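Long-range contacts in avidin (Gallus gallus, PDB 5LUR), which binds biotin with great tightness in its natural form and, in this engineered variant, holds the steroid progesterone: residues 81-86 with 97-102; 14-19 with 120-125. The protein carries 12 engineered substitutions. All coordinates share one frame; numbering follows the deposited sequence.

Contact 1 (81-86 with 97-102); sequences TVFTGQ and LKTMWL. With STR (progesterone), chain C.
Phe-83 and Trp-101 face each other as a non-hydrogen-bonded pair and pack closely on the pocket side of the sheet. Their side chains leave the sheet side by side, pointing the same way, and CB of Trp-101 sits over one face of the phenyl ring, 3.9 Å from its centroid, as a CH-pi contact. With CG of Trp-101 wedged between its own backbone N and carbonyl carbon (chi1 54°), the indole runs on past the phenyl group. The two rings meet obliquely, planes at 53°, with CE2 of Phe-83 touching CD1 of Trp-101 at 3.6 Å. Thr-99 closes another side: its OG1, hydrogen-bonded to Asn-122 O, lies in the phenyl plane, 3.5 Å from CD2 of Phe-83. Progesterone covers one indole face, its C16 3.6 Å above the ring centre, while Trp-101 NE1, which gives a weak hydrogen bond to the backbone O of the engineered Tyr-121, is 3.0 Å from the steroid's O20.

The two strands form a beta hairpin in the antiparallel barrel of the avidin family, paired by six backbone hydrogen bonds. In the middle the pairing is straight, Thr-84 N reaching Met-100 O at 2.9 Å and 172°; toward the far end Gln-86 N to Lys-98 O stretches to 3.2 Å. Across the sheet from the two rings, Val-82 CG2 rests on Leu-102 CB at 4.0 Å, and both residues also pack against the second subunit. The Gln-86 and Lys-98 end is looser, because both side chains lead away from the opposing strand. The Gln-86 amide is taken up by Gln-65 O and by Val-107 and Arg-104 of the second subunit, whereas Lys-98, partly exposed, makes a long, weak ion pair with Asp-113 of that subunit.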
ATOM      1  N   THR A  81       9.839   9.708  -2.919  1.00 19.95           N
ATOM      2  CA  THR A  81       9.478   8.601  -2.052  1.00 19.88           C
ATOM      3  C   THR A  81       9.107   9.158  -0.707  1.00 18.77           C
ATOM      4  O   THR A  81       9.820  10.013  -0.236  1.00 18.58           O
ATOM      5  CB  THR A  81      10.648   7.585  -1.895  1.00 19.58           C
ATOM      6  OG1 THR A  81      10.846   6.893  -3.132  1.00 19.06           O
ATOM      7  CG2 THR A  81      10.365   6.568  -0.789  1.00 19.13           C
ATOM      8  N   VAL A  82       8.034   8.651  -0.090  1.00 17.94           N
ATOM      9  CA  VAL A  82       7.718   9.011   1.280  1.00 18.90           C
ATOM     10  C   VAL A  82       7.805   7.782   2.177  1.00 19.05           C
ATOM     11  O   VAL A  82       7.373   6.716   1.796  1.00 20.31           O
ATOM     12  CB  VAL A  82       6.334   9.689   1.442  1.00 19.40           C
ATOM     13  CG1 VAL A  82       6.349  11.105   0.887  1.00 19.20           C
ATOM     14  CG2 VAL A  82       5.229   8.873   0.798  1.00 19.80           C
ATOM     15  N   PHE A  83       8.362   7.951   3.369  1.00 19.23           N
ATOM     16  CA  PHE A  83       8.447   6.890   4.394  1.00 19.81           C
ATOM     17  C   PHE A  83       7.619   7.256   5.608  1.00 18.90           C
ATOM     18  O   PHE A  83       7.604   8.415   6.015  1.00 19.06           O
ATOM     19  CB  PHE A  83       9.880   6.733   4.900  1.00 20.36           C
ATOM     20  CG  PHE A  83      10.817   6.078   3.928  1.00 20.81           C
ATOM     21  CD1 PHE A  83      11.394   6.809   2.887  1.00 21.85           C
ATOM     22  CD2 PHE A  83      11.188   4.742   4.098  1.00 20.97           C
ATOM     23  CE1 PHE A  83      12.307   6.209   2.003  1.00 22.61           C
ATOM     24  CE2 PHE A  83      12.084   4.136   3.231  1.00 21.48           C
ATOM     25  CZ  PHE A  83      12.642   4.865   2.167  1.00 22.35           C
ATOM     26  N   THR A  84       6.930   6.284   6.187  1.00 18.46           N
ATOM     27  CA  THR A  84       6.353   6.481   7.517  1.00 19.20           C
ATOM     28  C   THR A  84       6.580   5.255   8.394  1.00 19.28           C
ATOM     29  O   THR A  84       6.755   4.140   7.902  1.00 19.64           O
ATOM     30  CB  THR A  84       4.853   6.868   7.503  1.00 18.49           C
ATOM     31  OG1 THR A  84       4.477   7.309   8.809  1.00 19.30           O
ATOM     32  CG2 THR A  84       3.986   5.696   7.205  1.00 18.91           C
ATOM     33  N   GLY A  85       6.560   5.462   9.696  1.00 19.68           N
ATOM     34  CA  GLY A  85       6.721   4.341  10.598  1.00 20.49           C
ATOM     35  C   GLY A  85       6.866   4.792  12.007  1.00 21.25           C
ATOM     36  O   GLY A  85       6.501   5.929  12.335  1.00 22.17           O
ATOM     37  N   GLN A  86       7.446   3.907  12.820  1.00 21.73           N
ATOM     38  CA  GLN A  86       7.589   4.118  14.265  1.00 22.30           C
ATOM     39  C   GLN A  86       9.009   3.794  14.759  1.00 23.83           C
ATOM     40  O   GLN A  86       9.663   2.922  14.193  1.00 26.21           O
ATOM     41  CB  GLN A  86       6.547   3.266  14.989  1.00 21.99           C
ATOM     42  CG  GLN A  86       6.204   3.767  16.376  1.00 21.81           C
ATOM     43  CD  GLN A  86       4.954   3.147  16.968  1.00 21.80           C
ATOM     44  OE1 GLN A  86       4.053   2.619  16.270  1.00 20.07           O
ATOM     45  NE2 GLN A  86       4.886   3.221  18.287  1.00 22.71           N
ATOM     46  N   LEU A  97      13.864   1.422  13.465  1.00 27.31           N
ATOM     47  CA  LEU A  97      12.796   2.071  12.720  1.00 28.17           C
ATOM     48  C   LEU A  97      12.129   1.008  11.845  1.00 27.24           C
ATOM     49  O   LEU A  97      12.799   0.405  11.022  1.00 28.74           O
ATOM     50  CB  LEU A  97      13.366   3.201  11.852  1.00 28.66           C
ATOM     51  CG  LEU A  97      14.319   4.168  12.555  1.00 30.30           C
ATOM     52  CD1 LEU A  97      15.001   5.157  11.610  1.00 31.37           C
ATOM     53  CD2 LEU A  97      13.554   4.915  13.629  1.00 30.98           C
ATOM     54  N   LYS A  98      10.839   0.745  12.042  1.00 26.94           N
ATOM     55  CA  LYS A  98      10.066  -0.109  11.114  1.00 27.12           C
ATOM     56  C   LYS A  98       9.265   0.862  10.259  1.00 24.13           C
ATOM     57  O   LYS A  98       8.508   1.659  10.791  1.00 23.07           O
ATOM     58  CB  LYS A  98       9.110  -1.095  11.809  1.00 29.07           C
ATOM     59  CG  LYS A  98       9.628  -1.806  13.049  1.00 32.50           C
ATOM     60  CD  LYS A  98      10.497  -3.022  12.769  1.00 35.70           C
ATOM     61  CE  LYS A  98       9.767  -4.349  12.952  1.00 39.31           C
ATOM     62  NZ  LYS A  98       9.153  -4.796  11.670  1.00 42.28           N
ATOM     63  N   THR A  99       9.457   0.793   8.948  1.00 22.20           N
ATOM     64  CA  THR A  99       8.918   1.769   8.024  1.00 21.93           C
ATOM     65  C   THR A  99       8.233   1.069   6.869  1.00 21.11           C
ATOM     66  O   THR A  99       8.573  -0.049   6.515  1.00 19.52           O
ATOM     67  CB  THR A  99      10.008   2.739   7.451  1.00 21.67           C
ATOM     68  OG1 THR A  99      10.800   2.100   6.437  1.00 21.06           O
ATOM     69  CG2 THR A  99      10.930   3.219   8.541  1.00 22.03           C
ATOM     70  N   MET A 100       7.258   1.768   6.303  1.00 22.07           N
ATOM     71  CA  MET A 100       6.724   1.456   4.993  1.00 22.75           C
ATOM     72  C   MET A 100       6.803   2.696   4.179  1.00 20.90           C
ATOM     73  O   MET A 100       6.800   3.801   4.735  1.00 20.71           O
ATOM     74  CB  MET A 100       5.298   0.949   5.088  1.00 25.14           C
ATOM     75  CG  MET A 100       5.260  -0.306   5.935  1.00 27.42           C
ATOM     76  SD  MET A 100       4.000  -1.445   5.459  1.00 31.88           S
ATOM     77  CE  MET A 100       4.519  -1.917   3.808  1.00 30.63           C
ATOM     78  N   TRP A 101       6.887   2.506   2.865  1.00 18.95           N
ATOM     79  CA  TRP A 101       7.086   3.605   1.968  1.00 18.41           C
ATOM     80  C   TRP A 101       6.252   3.541   0.704  1.00 18.11           C
ATOM     81  O   TRP A 101       5.774   2.483   0.315  1.00 16.91           O
ATOM     82  CB  TRP A 101       8.565   3.682   1.599  1.00 18.90           C
ATOM     83  CG  TRP A 101       9.201   2.415   1.041  1.00 17.85           C
ATOM     84  CD1 TRP A 101      10.003   1.561   1.716  1.00 17.36           C
ATOM     85  CD2 TRP A 101       9.116   1.908  -0.301  1.00 17.83           C
ATOM     86  NE1 TRP A 101      10.418   0.544   0.911  1.00 17.37           N
ATOM     87  CE2 TRP A 101       9.903   0.730  -0.345  1.00 18.00           C
ATOM     88  CE3 TRP A 101       8.445   2.318  -1.464  1.00 17.60           C
ATOM     89  CZ2 TRP A 101      10.039  -0.057  -1.521  1.00 17.65           C
ATOM     90  CZ3 TRP A 101       8.570   1.545  -2.615  1.00 17.44           C
ATOM     91  CH2 TRP A 101       9.361   0.363  -2.630  1.00 17.69           C
ATOM     92  N   LEU A 102       6.111   4.699   0.057  1.00 18.12           N
ATOM     93  CA  LEU A 102       5.490   4.790  -1.272  1.00 18.41           C
ATOM     94  C   LEU A 102       6.434   5.499  -2.201  1.00 17.98           C
ATOM     95  O   LEU A 102       6.880   6.582  -1.893  1.00 18.34           O
ATOM     96  CB  LEU A 102       4.181   5.570  -1.231  1.00 18.24           C
ATOM     97  CG  LEU A 102       3.088   4.963  -0.388  1.00 18.31           C
ATOM     98  CD1 LEU A 102       1.997   5.968  -0.156  1.00 18.81           C
ATOM     99  CD2 LEU A 102       2.540   3.730  -1.081  1.00 18.84           C
TER
HETATM  100  C1  STR C 201      18.446   3.168  -5.929  1.00 65.81           C
HETATM  101  C2  STR C 201      18.521   2.635  -7.356  1.00 65.45           C
HETATM  102  C3  STR C 201      17.867   3.556  -8.365  1.00 66.15           C
HETATM  103  O3  STR C 201      18.177   3.449  -9.538  1.00 66.03           O
HETATM  104  C4  STR C 201      16.860   4.571  -7.964  1.00 63.28           C
HETATM  105  C5  STR C 201      16.513   4.778  -6.674  1.00 60.38           C
HETATM  106  C6  STR C 201      15.355   5.729  -6.405  1.00 54.65           C
HETATM  107  C7  STR C 201      14.360   5.120  -5.400  1.00 56.55           C
HETATM  108  C8  STR C 201      14.953   4.274  -4.236  1.00 58.06           C
HETATM  109  C9  STR C 201      16.058   3.284  -4.759  1.00 60.13           C
HETATM  110  C10 STR C 201      17.210   4.047  -5.494  1.00 65.69           C
HETATM  111  C11 STR C 201      16.529   2.242  -3.694  1.00 57.71           C
HETATM  112  C12 STR C 201      15.412   1.597  -2.860  1.00 56.23           C
HETATM  113  C13 STR C 201      14.453   2.638  -2.259  1.00 55.98           C
HETATM  114  C14 STR C 201      13.880   3.513  -3.389  1.00 53.39           C
HETATM  115  C15 STR C 201      12.727   4.250  -2.712  1.00 45.28           C
HETATM  116  C16 STR C 201      12.213   3.251  -1.687  1.00 46.64           C
HETATM  117  C17 STR C 201      13.166   2.038  -1.697  1.00 52.64           C
HETATM  118  C18 STR C 201      15.176   3.461  -1.156  1.00 56.41           C
HETATM  119  C19 STR C 201      17.828   5.107  -4.536  1.00 64.74           C
HETATM  120  C20 STR C 201      13.378   1.234  -0.400  1.00 53.66           C
HETATM  121  O20 STR C 201      13.151   1.723   0.703  1.00 51.65           O
HETATM  122  C21 STR C 201      13.890  -0.192  -0.473  1.00 51.24           C

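Contact 2 (14-19 with 120-125); sequences WTNRMN and GYNIFT. Engineered in segment 14-19: Arg-17 (natural residue Asp), Met-18 (natural residue Leu), Asn-19 (natural residue Gly). Engineered in segment 120-125: Tyr-121 (natural residue Ile). With STR (progesterone), chain C.
Thr-15 and Thr-125 are tied by a pair of backbone hydrogen bonds, Thr-15 N to Thr-125 O at 2.9 Å and Thr-125 N to Thr-15 O at 3.0 Å. A type I turn runs from Asn-16 to the engineered Asn-19. An Asx turn shapes it: Asn-16 OD1 accepts from Met-18 N at 2.8 Å, the donor standing 40° out of the carbonyl plane.

Packing is led by the aromatic residues. CE3 of Trp-14 lies 3.5 Å from the backbone C of Thr-125 and also touches Phe-124 CB. Phe-124 runs alongside Asn-16, whose ND2 comes 3.6 Å from CE2 of Phe-124 with the amide turned 34° from the ring plane.

Among the polar groups, the side chains of Asn-16 and Asn-122 cross obliquely, their amide planes nearly parallel at 15°. ND2 of Asn-16 is 3.2 Å from OD1 of Asn-122, but the angle is too poor for a hydrogen bond. Without this Asn-16 amide, as with an alanine here, Met-18 N would probably lose its side-chain acceptor, the turn would be held less firmly and a gap would open beside the Phe-124 ring.

Toward the ligand, the Asn-122 amide lies against the acetyl end of progesterone, though the modelled approach of ND2 to O20 is too short to be taken literally. The engineered Met-18 stretches out so that CE meets the steroid's C21 at 3.6 Å. Here the first strand, 12-15, meets the last, 117-126, closing the antiparallel avidin barrel beside its ligand pocket.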
ATOM      1  N   TRP A  14      21.639   5.878  10.278  1.00 34.48           N
ATOM      2  CA  TRP A  14      20.840   4.671  10.131  1.00 34.86           C
ATOM      3  C   TRP A  14      21.192   3.900   8.857  1.00 33.23           C
ATOM      4  O   TRP A  14      21.577   4.480   7.868  1.00 33.18           O
ATOM      5  CB  TRP A  14      19.352   5.039  10.103  1.00 33.59           C
ATOM      6  CG  TRP A  14      18.890   5.787  11.287  1.00 31.29           C
ATOM      7  CD1 TRP A  14      18.852   7.144  11.450  1.00 30.94           C
ATOM      8  CD2 TRP A  14      18.384   5.226  12.482  1.00 31.34           C
ATOM      9  NE1 TRP A  14      18.342   7.459  12.685  1.00 29.61           N
ATOM     10  CE2 TRP A  14      18.048   6.294  13.340  1.00 29.51           C
ATOM     11  CE3 TRP A  14      18.188   3.913  12.928  1.00 32.58           C
ATOM     12  CZ2 TRP A  14      17.535   6.092  14.604  1.00 28.76           C
ATOM     13  CZ3 TRP A  14      17.655   3.716  14.210  1.00 30.77           C
ATOM     14  CH2 TRP A  14      17.342   4.803  15.022  1.00 28.96           C
ATOM     15  N   THR A  15      21.036   2.582   8.902  1.00 35.25           N
ATOM     16  CA  THR A  15      21.282   1.701   7.749  1.00 35.30           C
ATOM     17  C   THR A  15      20.171   0.684   7.705  1.00 34.03           C
ATOM     18  O   THR A  15      19.429   0.558   8.666  1.00 33.71           O
ATOM     19  CB  THR A  15      22.671   0.988   7.813  1.00 35.03           C
ATOM     20  OG1 THR A  15      22.833   0.136   6.683  1.00 37.94           O
ATOM     21  CG2 THR A  15      22.845   0.131   9.059  1.00 34.14           C
ATOM     22  N   ASN A  16      20.064  -0.018   6.591  1.00 35.65           N
ATOM     23  CA  ASN A  16      19.072  -1.077   6.421  1.00 39.97           C
ATOM     24  C   ASN A  16      19.747  -2.295   5.783  1.00 42.05           C
ATOM     25  O   ASN A  16      20.965  -2.302   5.598  1.00 39.37           O
ATOM     26  CB  ASN A  16      17.880  -0.549   5.604  1.00 40.65           C
ATOM     27  CG  ASN A  16      18.264  -0.108   4.205  1.00 40.19           C
ATOM     28  OD1 ASN A  16      19.266  -0.557   3.645  1.00 39.08           O
ATOM     29  ND2 ASN A  16      17.451   0.765   3.621  1.00 41.16           N
ATOM     30  N   ARG A  17      18.969  -3.311   5.425  1.00 48.92           N
ATOM     31  CA  ARG A  17      19.548  -4.529   4.811  1.00 55.23           C
ATOM     32  C   ARG A  17      20.074  -4.364   3.359  1.00 52.26           C
ATOM     33  O   ARG A  17      20.530  -5.335   2.759  1.00 48.03           O
ATOM     34  CB  ARG A  17      18.558  -5.711   4.903  1.00 62.12           C
ATOM     35  CG  ARG A  17      18.065  -5.997   6.324  1.00 71.29           C
ATOM     36  CD  ARG A  17      17.441  -7.386   6.487  1.00 79.48           C
ATOM     37  NE  ARG A  17      18.291  -8.313   7.254  1.00 81.87           N
ATOM     38  CZ  ARG A  17      19.165  -9.194   6.750  1.00 80.88           C
ATOM     39  NH1 ARG A  17      19.351  -9.320   5.436  1.00 78.70           N
ATOM     40  NH2 ARG A  17      19.870  -9.967   7.585  1.00 79.76           N
ATOM     41  N   MET A  18      20.022  -3.147   2.810  1.00 52.95           N
ATOM     42  CA  MET A  18      20.600  -2.823   1.509  1.00 52.08           C
ATOM     43  C   MET A  18      21.803  -1.891   1.574  1.00 48.75           C
ATOM     44  O   MET A  18      22.235  -1.405   0.544  1.00 49.77           O
ATOM     45  CB  MET A  18      19.536  -2.155   0.655  1.00 55.01           C
ATOM     46  CG  MET A  18      18.204  -2.860   0.696  1.00 57.78           C
ATOM     47  SD  MET A  18      17.130  -2.219  -0.588  1.00 65.07           S
ATOM     48  CE  MET A  18      15.694  -3.265  -0.320  1.00 67.54           C
ATOM     49  N   ASN A  19      22.324  -1.617   2.766  1.00 48.82           N
ATOM     50  CA  ASN A  19      23.479  -0.708   2.961  1.00 50.87           C
ATOM     51  C   ASN A  19      23.289   0.726   2.513  1.00 52.61           C
ATOM     52  O   ASN A  19      24.256   1.408   2.125  1.00 54.80           O
ATOM     53  CB  ASN A  19      24.724  -1.294   2.329  1.00 51.76           C
ATOM     54  CG  ASN A  19      24.964  -2.689   2.812  1.00 56.00           C
ATOM     55  OD1 ASN A  19      24.500  -3.659   2.208  1.00 55.28           O
ATOM     56  ND2 ASN A  19      25.597  -2.796   3.971  1.00 58.71           N
ATOM     57  N   GLY A 120       6.585  -0.515  -0.502  1.00 24.70           N
ATOM     58  CA  GLY A 120       7.430  -1.530   0.099  1.00 24.95           C
ATOM     59  C   GLY A 120       7.644  -1.208   1.554  1.00 25.88           C
ATOM     60  O   GLY A 120       6.890  -0.421   2.131  1.00 25.66           O
ATOM     61  N   TYR A 121       8.675  -1.812   2.141  1.00 28.48           N
ATOM     62  CA  TYR A 121       8.980  -1.672   3.578  1.00 30.31           C
ATOM     63  C   TYR A 121      10.493  -1.527   3.760  1.00 30.45           C
ATOM     64  O   TYR A 121      11.283  -1.829   2.839  1.00 29.64           O
ATOM     65  CB  TYR A 121       8.445  -2.872   4.371  1.00 31.93           C
ATOM     66  CG  TYR A 121       9.185  -4.122   4.035  1.00 35.91           C
ATOM     67  CD1 TYR A 121       8.861  -4.877   2.898  1.00 39.32           C
ATOM     68  CD2 TYR A 121      10.266  -4.534   4.823  1.00 40.67           C
ATOM     69  CE1 TYR A 121       9.591  -6.025   2.569  1.00 42.97           C
ATOM     70  CE2 TYR A 121      11.010  -5.668   4.505  1.00 43.66           C
ATOM     71  CZ  TYR A 121      10.676  -6.413   3.392  1.00 44.29           C
ATOM     72  OH  TYR A 121      11.448  -7.515   3.122  1.00 46.99           O
ATOM     73  N   ASN A 122      10.885  -1.045   4.937  1.00 29.33           N
ATOM     74  CA  ASN A 122      12.283  -1.000   5.304  1.00 29.13           C
ATOM     75  C   ASN A 122      12.426  -0.994   6.782  1.00 27.31           C
ATOM     76  O   ASN A 122      11.674  -0.311   7.462  1.00 25.44           O
ATOM     77  CB  ASN A 122      12.939   0.256   4.755  1.00 32.85           C
ATOM     78  CG  ASN A 122      14.008  -0.044   3.748  1.00 35.76           C
ATOM     79  OD1 ASN A 122      14.755  -1.015   3.892  1.00 41.94           O
ATOM     80  ND2 ASN A 122      14.122   0.797   2.740  1.00 36.80           N
ATOM     81  N   ILE A 123      13.416  -1.738   7.267  1.00 27.03           N
ATOM     82  CA  ILE A 123      13.778  -1.757   8.682  1.00 25.88           C
ATOM     83  C   ILE A 123      15.159  -1.140   8.835  1.00 25.71           C
ATOM     84  O   ILE A 123      16.115  -1.641   8.240  1.00 25.84           O
ATOM     85  CB  ILE A 123      13.845  -3.180   9.201  1.00 24.83           C
ATOM     86  CG1 ILE A 123      12.503  -3.860   8.936  1.00 26.23           C
ATOM     87  CG2 ILE A 123      14.214  -3.185  10.677  1.00 24.47           C
ATOM     88  CD1 ILE A 123      12.497  -5.360   9.143  1.00 26.24           C
ATOM     89  N   PHE A 124      15.248  -0.061   9.605  1.00 24.30           N
ATOM     90  CA  PHE A 124      16.521   0.587   9.890  1.00 26.52           C
ATOM     91  C   PHE A 124      17.042   0.341  11.313  1.00 26.38           C
ATOM     92  O   PHE A 124      16.300   0.292  12.283  1.00 25.50           O
ATOM     93  CB  PHE A 124      16.416   2.100   9.708  1.00 28.03           C
ATOM     94  CG  PHE A 124      16.049   2.533   8.320  1.00 28.85           C
ATOM     95  CD1 PHE A 124      14.715   2.649   7.941  1.00 29.98           C
ATOM     96  CD2 PHE A 124      17.032   2.854   7.403  1.00 28.37           C
ATOM     97  CE1 PHE A 124      14.373   3.063   6.669  1.00 29.47           C
ATOM     98  CE2 PHE A 124      16.693   3.271   6.133  1.00 29.32           C
ATOM     99  CZ  PHE A 124      15.362   3.372   5.764  1.00 29.02           C
ATOM    100  N   THR A 125      18.343   0.220  11.427  1.00 27.82           N
ATOM    101  CA  THR A 125      18.997   0.136  12.725  1.00 30.08           C
ATOM    102  C   THR A 125      20.174   1.085  12.679  1.00 32.32           C
ATOM    103  O   THR A 125      20.595   1.504  11.586  1.00 30.70           O
ATOM    104  CB  THR A 125      19.498  -1.284  13.027  1.00 29.45           C
ATOM    105  OG1 THR A 125      20.372  -1.701  11.982  1.00 29.45           O
ATOM    106  CG2 THR A 125      18.338  -2.276  13.123  1.00 29.43           C
TER
HETATM  107  C1  STR C 201      18.446   3.168  -5.929  1.00 65.81           C
HETATM  108  C2  STR C 201      18.521   2.635  -7.356  1.00 65.45           C
HETATM  109  C3  STR C 201      17.867   3.556  -8.365  1.00 66.15           C
HETATM  110  O3  STR C 201      18.177   3.449  -9.538  1.00 66.03           O
HETATM  111  C4  STR C 201      16.860   4.571  -7.964  1.00 63.28           C
HETATM  112  C5  STR C 201      16.513   4.778  -6.674  1.00 60.38           C
HETATM  113  C6  STR C 201      15.355   5.729  -6.405  1.00 54.65           C
HETATM  114  C7  STR C 201      14.360   5.120  -5.400  1.00 56.55           C
HETATM  115  C8  STR C 201      14.953   4.274  -4.236  1.00 58.06           C
HETATM  116  C9  STR C 201      16.058   3.284  -4.759  1.00 60.13           C
HETATM  117  C10 STR C 201      17.210   4.047  -5.494  1.00 65.69           C
HETATM  118  C11 STR C 201      16.529   2.242  -3.694  1.00 57.71           C
HETATM  119  C12 STR C 201      15.412   1.597  -2.860  1.00 56.23           C
HETATM  120  C13 STR C 201      14.453   2.638  -2.259  1.00 55.98           C
HETATM  121  C14 STR C 201      13.880   3.513  -3.389  1.00 53.39           C
HETATM  122  C15 STR C 201      12.727   4.250  -2.712  1.00 45.28           C
HETATM  123  C16 STR C 201      12.213   3.251  -1.687  1.00 46.64           C
HETATM  124  C17 STR C 201      13.166   2.038  -1.697  1.00 52.64           C
HETATM  125  C18 STR C 201      15.176   3.461  -1.156  1.00 56.41           C
HETATM  126  C19 STR C 201      17.828   5.107  -4.536  1.00 64.74           C
HETATM  127  C20 STR C 201      13.378   1.234  -0.400  1.00 53.66           C
HETATM  128  O20 STR C 201      13.151   1.723   0.703  1.00 51.65           O
HETATM  129  C21 STR C 201      13.890  -0.192  -0.473  1.00 51.24           C

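How the contacts relate
Contact 1 and contact 2 have centres 10 Å apart and are joined edge to edge, since strand 95-104 lies next to strand 117-126 in the barrel. Backbone pairing bridges them, with Leu-97 O 2.9 Å from Phe-124 N, and so does a side chain, through the bond from Thr-99 to the backbone of Asn-122. Apolar packing adds to this where CD1 of Leu-97 reaches CD2 of Trp-14 at 3.5 Å. Both contacts border the same progesterone: 81-86 with 97-102 supplies aromatic walls, while 14-19 with 120-125 places an asparagine side chain and an engineered methionine beside the acetyl end. Both also touch the third subunit.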